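Local coordinates for translation initiation factor eIF2b-like protein,Translation initiation factor eIF2b-like protein (Chaetomium thermophilum, PDB 4ZEM), which serves as the beta subunit of eIF2B, the complex that probably exchanges guanine nucleotide on eIF2 during translation initiation, at residues N278-C288 against T348-V357; Q199-V209 against Y236-N244. All blocks are in the same frame, centred on the assembly; numbering follows the deposited sequence. Where two conformers were deposited one is given.

Interaction 1: N278-C288 against T348-V357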
loop_
_atom_site.group_PDB
_atom_site.type_symbol
_atom_site.label_atom_id
_atom_site.label_comp_id
_atom_site.label_asym_id
_atom_site.label_seq_id
_atom_site.Cartn_x
_atom_site.Cartn_y
_atom_site.Cartn_z
ATOM N N ASN A 278 -3.920 -5.493 -14.437
ATOM C CA ASN A 278 -5.111 -5.949 -15.136
ATOM C C ASN A 278 -6.400 -5.592 -14.400
ATOM O O ASN A 278 -7.494 -5.802 -14.916
ATOM C CB ASN A 278 -5.038 -7.461 -15.352
ATOM C CG ASN A 278 -5.188 -8.234 -14.056
ATOM O OD1 ASN A 278 -4.793 -7.761 -12.986
ATOM N ND2 ASN A 278 -5.752 -9.430 -14.143
ATOM N N GLY A 279 -6.266 -5.071 -13.186
ATOM C CA GLY A 279 -7.421 -4.710 -12.383
ATOM C C GLY A 279 -7.841 -5.803 -11.416
ATOM O O GLY A 279 -8.827 -5.662 -10.699
ATOM N N GLY A 280 -7.079 -6.892 -11.380
ATOM C CA GLY A 280 -7.327 -7.957 -10.429
ATOM C C GLY A 280 -6.938 -7.517 -9.029
ATOM O O GLY A 280 -6.184 -6.559 -8.854
ATOM N N LEU A 281 -7.450 -8.212 -8.022
ATOM C CA LEU A 281 -7.169 -7.832 -6.643
ATOM C C LEU A 281 -6.627 -8.994 -5.836
ATOM O O LEU A 281 -6.910 -10.157 -6.128
ATOM C CB LEU A 281 -8.429 -7.323 -5.959
ATOM C CG LEU A 281 -9.162 -6.110 -6.517
ATOM C CD1 LEU A 281 -10.445 -5.939 -5.726
ATOM C CD2 LEU A 281 -8.300 -4.854 -6.440
ATOM N N LEU A 282 -5.860 -8.667 -4.805
ATOM C CA LEU A 282 -5.459 -9.651 -3.817
ATOM C C LEU A 282 -6.294 -9.339 -2.591
ATOM O O LEU A 282 -6.335 -8.194 -2.134
ATOM C CB LEU A 282 -3.965 -9.581 -3.513
ATOM C CG LEU A 282 -3.368 -10.822 -2.848
ATOM C CD1 LEU A 282 -3.484 -12.031 -3.768
ATOM C CD2 LEU A 282 -1.919 -10.581 -2.453
ATOM N N VAL A 283 -7.011 -10.340 -2.096
ATOM C CA VAL A 283 -7.983 -10.121 -1.032
ATOM C C VAL A 283 -7.996 -11.261 -0.036
ATOM O O VAL A 283 -7.342 -12.275 -0.242
ATOM C CB VAL A 283 -9.407 -9.942 -1.602
ATOM C CG1 VAL A 283 -9.532 -8.628 -2.369
ATOM C CG2 VAL A 283 -9.769 -11.139 -2.483
ATOM N N ASP A 284 -8.750 -11.081 1.047
ATOM C CA ASP A 284 -8.944 -12.130 2.040
ATOM C C ASP A 284 -9.595 -13.349 1.387
ATOM O O ASP A 284 -10.316 -13.214 0.402
ATOM C CB ASP A 284 -9.806 -11.622 3.201
ATOM C CG ASP A 284 -9.012 -10.818 4.212
ATOM O OD1 ASP A 284 -7.817 -11.119 4.411
ATOM O OD2 ASP A 284 -9.586 -9.886 4.814
ATOM N N SER A 285 -9.324 -14.536 1.918
ATOM C CA SER A 285 -9.930 -15.748 1.375
ATOM C C SER A 285 -11.451 -15.716 1.548
ATOM O O SER A 285 -11.967 -15.297 2.590
ATOM C CB SER A 285 -9.338 -16.997 2.032
ATOM O OG SER A 285 -9.167 -16.817 3.425
ATOM N N GLY A 286 -12.158 -16.151 0.510
ATOM C CA GLY A 286 -13.607 -16.182 0.506
ATOM C C GLY A 286 -14.243 -14.923 -0.051
ATOM O O GLY A 286 -15.448 -14.893 -0.307
ATOM N N ALA A 287 -13.437 -13.886 -0.250
ATOM C CA ALA A 287 -13.937 -12.627 -0.795
ATOM C C ALA A 287 -14.419 -12.779 -2.236
ATOM O O ALA A 287 -15.398 -12.155 -2.639
ATOM C CB ALA A 287 -12.863 -11.551 -0.711
ATOM N N CYS A 288 -13.728 -13.612 -3.006
ATOM C CA CYS A 288 -14.087 -13.834 -4.401
ATOM C C CYS A 288 -15.496 -14.412 -4.545
ATOM O O CYS A 288 -16.234 -14.056 -5.464
ATOM C CB CYS A 288 -13.065 -14.753 -5.069
ATOM S SG CYS A 288 -13.304 -14.932 -6.846
ATOM N N THR A 348 -4.218 -16.675 4.288
ATOM C CA THR A 348 -4.930 -17.226 3.145
ATOM C C THR A 348 -5.538 -16.068 2.377
ATOM O O THR A 348 -6.265 -15.244 2.936
ATOM C CB THR A 348 -6.050 -18.216 3.541
ATOM O OG1 THR A 348 -5.613 -19.049 4.618
ATOM C CG2 THR A 348 -6.427 -19.090 2.347
ATOM N N THR A 349 -5.233 -16.024 1.088
ATOM C CA THR A 349 -5.694 -14.966 0.213
ATOM C C THR A 349 -6.403 -15.533 -1.007
ATOM O O THR A 349 -6.155 -16.663 -1.426
ATOM C CB THR A 349 -4.529 -14.083 -0.257
ATOM O OG1 THR A 349 -3.636 -14.865 -1.058
ATOM C CG2 THR A 349 -3.771 -13.517 0.935
ATOM N N ASP A 350 -7.277 -14.722 -1.579
ATOM C CA ASP A 350 -7.955 -15.069 -2.810
ATOM C C ASP A 350 -7.691 -13.989 -3.832
ATOM O O ASP A 350 -7.216 -12.903 -3.506
ATOM C CB ASP A 350 -9.461 -15.225 -2.600
ATOM C CG ASP A 350 -9.839 -16.580 -2.062
ATOM O OD1 ASP A 350 -8.938 -17.414 -1.808
ATOM O OD2 ASP A 350 -11.052 -16.812 -1.901
ATOM N N TYR A 351 -7.968 -14.317 -5.081
ATOM C CA TYR A 351 -7.783 -13.386 -6.169
ATOM C C TYR A 351 -9.144 -13.052 -6.765
ATOM O O TYR A 351 -9.970 -13.937 -6.986
ATOM C CB TYR A 351 -6.838 -13.973 -7.217
ATOM C CG TYR A 351 -6.828 -13.240 -8.533
ATOM C CD1 TYR A 351 -6.034 -12.113 -8.711
ATOM C CD2 TYR A 351 -7.583 -13.691 -9.610
ATOM C CE1 TYR A 351 -6.011 -11.438 -9.917
ATOM C CE2 TYR A 351 -7.563 -13.027 -10.822
ATOM C CZ TYR A 351 -6.774 -11.900 -10.970
ATOM O OH TYR A 351 -6.745 -11.227 -12.170
ATOM N N ILE A 352 -9.395 -11.772 -6.992
ATOM C CA ILE A 352 -10.627 -11.373 -7.646
ATOM C C ILE A 352 -10.279 -10.816 -9.016
ATOM O O ILE A 352 -9.523 -9.850 -9.115
ATOM C CB ILE A 352 -11.388 -10.323 -6.822
ATOM C CG1 ILE A 352 -11.816 -10.915 -5.480
ATOM C CG2 ILE A 352 -12.588 -9.797 -7.599
ATOM C CD1 ILE A 352 -12.674 -9.995 -4.659
ATOM N N PRO A 353 -10.825 -11.422 -10.080
ATOM C CA PRO A 353 -10.582 -10.928 -11.439
ATOM C C PRO A 353 -11.299 -9.589 -11.651
ATOM O O PRO A 353 -12.263 -9.300 -10.939
ATOM C CB PRO A 353 -11.146 -12.043 -12.325
ATOM C CG PRO A 353 -12.155 -12.722 -11.488
ATOM C CD PRO A 353 -11.690 -12.616 -10.066
ATOM N N PRO A 354 -10.818 -8.768 -12.600
ATOM C CA PRO A 354 -11.366 -7.416 -12.795
ATOM C C PRO A 354 -12.858 -7.362 -13.167
ATOM O O PRO A 354 -13.518 -6.365 -12.861
ATOM C CB PRO A 354 -10.504 -6.861 -13.938
ATOM C CG PRO A 354 -9.976 -8.084 -14.643
ATOM C CD PRO A 354 -9.722 -9.059 -13.542
ATOM N N ASP A 355 -13.379 -8.403 -13.807
ATOM C CA ASP A 355 -14.794 -8.441 -14.175
ATOM C C ASP A 355 -15.721 -8.349 -12.961
ATOM O O ASP A 355 -16.814 -7.795 -13.053
ATOM C CB ASP A 355 -15.102 -9.701 -14.986
ATOM C CG ASP A 355 -14.943 -9.478 -16.478
ATOM O OD1 ASP A 355 -14.399 -8.419 -16.862
ATOM O OD2 ASP A 355 -15.367 -10.348 -17.270
ATOM N N LEU A 356 -15.286 -8.922 -11.841
ATOM C CA LEU A 356 -16.043 -8.906 -10.585
ATOM C C LEU A 356 -15.947 -7.589 -9.808
ATOM O O LEU A 356 -16.661 -7.403 -8.824
ATOM C CB LEU A 356 -15.599 -10.054 -9.677
ATOM C CG LEU A 356 -15.920 -11.445 -10.232
ATOM C CD1 LEU A 356 -15.494 -12.558 -9.277
ATOM C CD2 LEU A 356 -17.403 -11.552 -10.572
ATOM N N VAL A 357 -15.041 -6.704 -10.211
ATOM C CA VAL A 357 -14.854 -5.436 -9.494
ATOM C C VAL A 357 -15.449 -4.230 -10.224
ATOM O O VAL A 357 -15.200 -4.033 -11.404
ATOM C CB VAL A 357 -13.358 -5.150 -9.242
ATOM C CG1 VAL A 357 -13.192 -3.865 -8.437
ATOM C CG2 VAL A 357 -12.711 -6.321 -8.535
#
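The carboxylate of Asp-350 reaches over to the turn after strand 281-284, where its OD2 accepts from Gly-286 N at 2.7 Å. The bond is nearly straight at the hydrogen (168°), but the amide meets OD2 from well above the carboxylate plane. The torsion of Asp-350 sets this up: CG lies beside its own backbone N, opposite the carbonyl carbon (chi1 -82°), which carries the acid alongside Ser-285 CA. The amide it takes belongs to the N-cap residue of helix 287-296, inside a type II turn from Asp-284 to Ala-287. Next to it, Ser-285 N and OG both make only weak bonds to Thr-348 O; OG is also bonded to Asn-225, and Asp-284 turns its own carboxylate to Lys-273.

Between the strands, the backbone groups of two hydrogen-bonded pairs satisfy one another. Leu-281 N gives to Ile-352 O at 2.9 Å and its O receives Ile-352 N, while Val-283 and Asp-350 exchange the same two bonds, the shorter being Asp-350 N to Val-283 O at 2.8 Å.

Just before strand 281-284, Asn-278 uses both ends of its amide. OD1 accepts from Gly-280 N at 2.9 Å, the donor well above the carbonyl plane, closing an Asx turn, and ND2 donates to Tyr-351 OH at 2.8 Å. The hydroxyl lies close to the amide plane, and amide and phenol ring are nearly coplanar, 15° apart, with ND2 at the ring edge.

On the face that also carries Asp-350, the side chains of Val-283 and Ile-352 cross at about a right angle, Val-283 CG2 3.6 Å from Ile-352 CG1, and Leu-281 meets Val-357 tip to tip. Since Leu-282 pairs through its backbone with Lys-273 and Ala-274, strand 281-284 is the centre of a small three-stranded antiparallel sheet, an addition to the Rossmann-like domain of this eIF2B subunit family.

Interaction 2: Q199-V209 against Y236-N244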
loop_
_atom_site.group_PDB
_atom_site.type_symbol
_atom_site.label_atom_id
_atom_site.label_comp_id
_atom_site.label_asym_id
_atom_site.label_seq_id
_atom_site.Cartn_x
_atom_site.Cartn_y
_atom_site.Cartn_z
ATOM N N GLN A 199 -15.084 -9.249 5.881
ATOM C CA GLN A 199 -13.858 -9.221 6.689
ATOM C C GLN A 199 -13.137 -7.875 6.683
ATOM O O GLN A 199 -12.006 -7.790 6.216
ATOM C CB GLN A 199 -12.883 -10.305 6.227
ATOM C CG GLN A 199 -13.422 -11.716 6.312
ATOM C CD GLN A 199 -12.313 -12.728 6.524
ATOM O OE1 GLN A 199 -11.174 -12.361 6.811
ATOM N NE2 GLN A 199 -12.643 -14.008 6.397
ATOM N N PRO A 200 -13.796 -6.824 7.192
ATOM C CA PRO A 200 -13.225 -5.473 7.119
ATOM C C PRO A 200 -11.853 -5.324 7.781
ATOM O O PRO A 200 -11.641 -5.758 8.914
ATOM C CB PRO A 200 -14.274 -4.610 7.844
ATOM C CG PRO A 200 -15.044 -5.553 8.683
ATOM C CD PRO A 200 -15.084 -6.835 7.909
ATOM N N SER A 201 -10.936 -4.696 7.051
ATOM C CA SER A 201 -9.615 -4.330 7.558
ATOM C C SER A 201 -9.671 -2.947 8.208
ATOM O O SER A 201 -10.741 -2.342 8.276
ATOM C CB SER A 201 -8.599 -4.330 6.417
ATOM O OG SER A 201 -9.042 -3.493 5.354
ATOM N N LYS A 202 -8.528 -2.441 8.667
ATOM C CA LYS A 202 -8.477 -1.098 9.249
ATOM C C LYS A 202 -8.925 -0.010 8.290
ATOM O O LYS A 202 -9.587 0.944 8.696
ATOM C CB LYS A 202 -7.071 -0.773 9.751
ATOM C CG LYS A 202 -6.811 -1.205 11.173
ATOM C CD LYS A 202 -7.684 -0.363 12.099
ATOM C CE LYS A 202 -7.567 -0.783 13.550
ATOM N NZ LYS A 202 -8.274 0.182 14.439
ATOM N N THR A 203 -8.560 -0.156 7.022
ATOM C CA THR A 203 -8.940 0.811 6.006
ATOM C C THR A 203 -10.458 0.869 5.856
ATOM O O THR A 203 -11.033 1.950 5.772
ATOM C CB THR A 203 -8.295 0.474 4.655
ATOM O OG1 THR A 203 -6.876 0.532 4.794
ATOM C CG2 THR A 203 -8.733 1.471 3.586
ATOM N N VAL A 204 -11.100 -0.295 5.843
ATOM C CA VAL A 204 -12.550 -0.364 5.740
ATOM C C VAL A 204 -13.204 0.193 7.007
ATOM O O VAL A 204 -14.208 0.913 6.939
ATOM C CB VAL A 204 -13.035 -1.812 5.506
ATOM C CG1 VAL A 204 -14.555 -1.857 5.431
ATOM C CG2 VAL A 204 -12.426 -2.374 4.232
ATOM N N GLU A 205 -12.623 -0.119 8.160
ATOM C CA GLU A 205 -13.152 0.377 9.422
ATOM C C GLU A 205 -13.137 1.907 9.451
ATOM O O GLU A 205 -14.128 2.529 9.827
ATOM C CB GLU A 205 -12.358 -0.189 10.604
ATOM C CG GLU A 205 -12.514 -1.701 10.799
ATOM C CD GLU A 205 -11.789 -2.223 12.036
ATOM O OE1 GLU A 205 -11.406 -1.402 12.899
ATOM O OE2 GLU A 205 -11.591 -3.454 12.138
ATOM N N ARG A 206 -12.027 2.509 9.038
ATOM C CA ARG A 206 -11.922 3.963 9.039
ATOM C C ARG A 206 -12.896 4.571 8.032
ATOM O O ARG A 206 -13.440 5.653 8.259
ATOM C CB ARG A 206 -10.486 4.405 8.743
ATOM C CG ARG A 206 -9.480 3.987 9.816
ATOM C CD ARG A 206 -8.201 4.806 9.735
ATOM N NE ARG A 206 -7.201 4.379 10.711
ATOM C CZ ARG A 206 -6.077 3.736 10.401
ATOM N NH1 ARG A 206 -5.224 3.387 11.354
ATOM N NH2 ARG A 206 -5.799 3.446 9.137
ATOM N N PHE A 207 -13.124 3.856 6.932
ATOM C CA PHE A 207 -14.077 4.270 5.919
ATOM C C PHE A 207 -15.518 4.243 6.450
ATOM O O PHE A 207 -16.272 5.208 6.283
ATOM C CB PHE A 207 -13.925 3.353 4.709
ATOM C CG PHE A 207 -14.826 3.692 3.555
ATOM C CD1 PHE A 207 -14.438 4.628 2.611
ATOM C CD2 PHE A 207 -16.039 3.042 3.389
ATOM C CE1 PHE A 207 -15.251 4.929 1.534
ATOM C CE2 PHE A 207 -16.851 3.333 2.311
ATOM C CZ PHE A 207 -16.464 4.281 1.383
ATOM N N LEU A 208 -15.894 3.147 7.104
ATOM C CA LEU A 208 -17.246 3.016 7.640
ATOM C C LEU A 208 -17.524 4.006 8.767
ATOM O O LEU A 208 -18.591 4.627 8.812
ATOM C CB LEU A 208 -17.483 1.593 8.136
ATOM C CG LEU A 208 -17.477 0.525 7.045
ATOM C CD1 LEU A 208 -17.586 -0.861 7.672
ATOM C CD2 LEU A 208 -18.589 0.770 6.023
ATOM N N VAL A 209 -16.556 4.158 9.667
ATOM C CA VAL A 209 -16.682 5.081 10.791
ATOM C C VAL A 209 -16.833 6.530 10.322
ATOM O O VAL A 209 -17.641 7.285 10.872
ATOM C CB VAL A 209 -15.468 4.945 11.752
ATOM C CG1 VAL A 209 -15.326 6.155 12.665
ATOM C CG2 VAL A 209 -15.588 3.656 12.557
ATOM N N TYR A 236 -15.691 -8.759 15.479
ATOM C CA TYR A 236 -15.687 -7.315 15.281
ATOM C C TYR A 236 -16.522 -6.564 16.293
ATOM O O TYR A 236 -17.221 -5.617 15.951
ATOM C CB TYR A 236 -16.159 -6.976 13.869
ATOM C CG TYR A 236 -15.320 -7.601 12.795
ATOM C CD1 TYR A 236 -14.107 -7.042 12.431
ATOM C CD2 TYR A 236 -15.732 -8.750 12.145
ATOM C CE1 TYR A 236 -13.327 -7.611 11.451
ATOM C CE2 TYR A 236 -14.960 -9.327 11.163
ATOM C CZ TYR A 236 -13.759 -8.750 10.822
ATOM O OH TYR A 236 -12.979 -9.312 9.846
ATOM N N ALA A 237 -16.429 -6.974 17.547
ATOM C CA ALA A 237 -17.193 -6.334 18.600
ATOM C C ALA A 237 -16.827 -4.869 18.772
ATOM O O ALA A 237 -17.695 -4.034 18.973
ATOM C CB ALA A 237 -17.013 -7.083 19.907
ATOM N N ALA A 238 -15.543 -4.550 18.710
ATOM C CA ALA A 238 -15.134 -3.164 18.869
ATOM C C ALA A 238 -15.659 -2.282 17.748
ATOM O O ALA A 238 -16.168 -1.188 17.987
ATOM C CB ALA A 238 -13.622 -3.070 18.951
ATOM N N LEU A 239 -15.549 -2.778 16.523
ATOM C CA LEU A 239 -15.999 -2.033 15.363
ATOM C C LEU A 239 -17.493 -1.810 15.442
ATOM O O LEU A 239 -17.982 -0.719 15.181
ATOM C CB LEU A 239 -15.682 -2.812 14.094
ATOM C CG LEU A 239 -16.135 -2.239 12.757
ATOM C CD1 LEU A 239 -15.437 -0.916 12.519
ATOM C CD2 LEU A 239 -15.854 -3.190 11.614
ATOM N N ARG A 240 -18.213 -2.855 15.823
ATOM C CA ARG A 240 -19.657 -2.771 15.941
ATOM C C ARG A 240 -20.049 -1.775 17.010
ATOM O O ARG A 240 -20.987 -1.012 16.839
ATOM C CB ARG A 240 -20.266 -4.142 16.220
ATOM C CG ARG A 240 -20.305 -5.033 14.994
ATOM C CD ARG A 240 -21.059 -6.326 15.236
ATOM N NE ARG A 240 -20.275 -7.291 15.992
ATOM C CZ ARG A 240 -20.546 -7.666 17.235
ATOM N NH1 ARG A 240 -21.592 -7.166 17.871
ATOM N NH2 ARG A 240 -19.774 -8.550 17.840
ATOM N N LYS A 241 -19.319 -1.784 18.115
ATOM C CA LYS A 241 -19.610 -0.868 19.198
ATOM C C LYS A 241 -19.405 0.559 18.730
ATOM O O LYS A 241 -20.192 1.440 19.044
ATOM C CB LYS A 241 -18.721 -1.169 20.401
ATOM C CG LYS A 241 -19.055 -0.360 21.639
ATOM C CD LYS A 241 -18.222 -0.804 22.826
ATOM C CE LYS A 241 -18.606 -0.046 24.084
ATOM N NZ LYS A 241 -17.974 -0.648 25.288
ATOM N N LYS A 242 -18.336 0.785 17.981
ATOM C CA LYS A 242 -18.057 2.116 17.470
ATOM C C LYS A 242 -19.116 2.580 16.474
ATOM O O LYS A 242 -19.534 3.730 16.494
ATOM C CB LYS A 242 -16.659 2.179 16.860
ATOM C CG LYS A 242 -16.090 3.582 16.800
ATOM C CD LYS A 242 -14.627 3.567 16.405
ATOM C CE LYS A 242 -14.070 4.977 16.321
ATOM N NZ LYS A 242 -12.718 4.996 15.704
ATOM N N LEU A 243 -19.551 1.674 15.606
ATOM C CA LEU A 243 -20.559 1.989 14.600
ATOM C C LEU A 243 -21.922 2.290 15.193
ATOM O O LEU A 243 -22.610 3.205 14.759
ATOM C CB LEU A 243 -20.676 0.857 13.583
ATOM C CG LEU A 243 -19.540 0.711 12.578
ATOM C CD1 LEU A 243 -19.764 -0.500 11.696
ATOM C CD2 LEU A 243 -19.398 1.968 11.742
ATOM N N ASN A 244 -22.305 1.505 16.190
ATOM C CA ASN A 244 -23.587 1.670 16.858
ATOM C C ASN A 244 -23.693 3.023 17.553
ATOM O O ASN A 244 -24.744 3.662 17.520
ATOM C CB ASN A 244 -23.821 0.542 17.870
ATOM C CG ASN A 244 -23.976 -0.820 17.210
ATOM O OD1 ASN A 244 -24.336 -0.923 16.032
ATOM N ND2 ASN A 244 -23.704 -1.876 17.971
#
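Leu-208, whose CB packs on CD2 of Leu-243, has its backbone N bonded to Val-204 O at 2.8 Å, a regular turn of helix 202-209. Helix 237-244 runs alongside at 14°, with axes 10.5 Å apart, as neighbouring helices do on one face of a Rossmann-like alpha/beta sheet. What joins them is apolar. At the N-terminal end the ring of Pro-200 lies over one face of Tyr-236 in a CH-pi contact, CG being 4.1 Å from the ring centroid and 20° off its normal. Meanwhile Tyr-236 OH comes to 3.3 Å from Gln-199 CA, and Leu-221 of strand 218-222 backs both Pro-200 and the phenol. Replacing Tyr-236 by an alanine is likely to leave the Pro-200 ring without its aromatic platform and to open a gap beside Gln-199.

One turn on, Leu-239 puts CG opposite its backbone N (chi1 177°), sending both methyls at the methylene part of Glu-205: CD1 is 3.5 Å from Glu-205 CG, and CD2 also touches Pro-200 CG. Glu-205 thus lends its aliphatic stem to the interface while OE1 makes a long salt bridge to Lys-202. Farther along, the extended Lys-242 chain crosses Val-209 at about a right angle, with Lys-242 CD 4.0 Å from Val-209 CG2 and CE equally far from CG1.

Interaction 2 closes before interaction 1 opens along the chain, and their centres lie about 21 Å apart. Interaction 2 joins two successive helices that alternate with strands 194-198, 218-222 and 249-252 of the large, mainly parallel sheet. Interaction 1 belongs to the separate three-stranded antiparallel sheet, which the chain enters soon after strand 267-271, the large sheet's next neighbour to 194-198; helix 287-296 then leads back to strand 301-304. The two meet where strand 194-198 ends: Gln-199 O lies 3.5 Å from Asp-284 OD2 in a packing contact, and Tyr-198 OH bonds Ser-285 O. The small sheet thus packs against the end of a core strand, consistent with both contacts belonging to the same Rossmann-like fold.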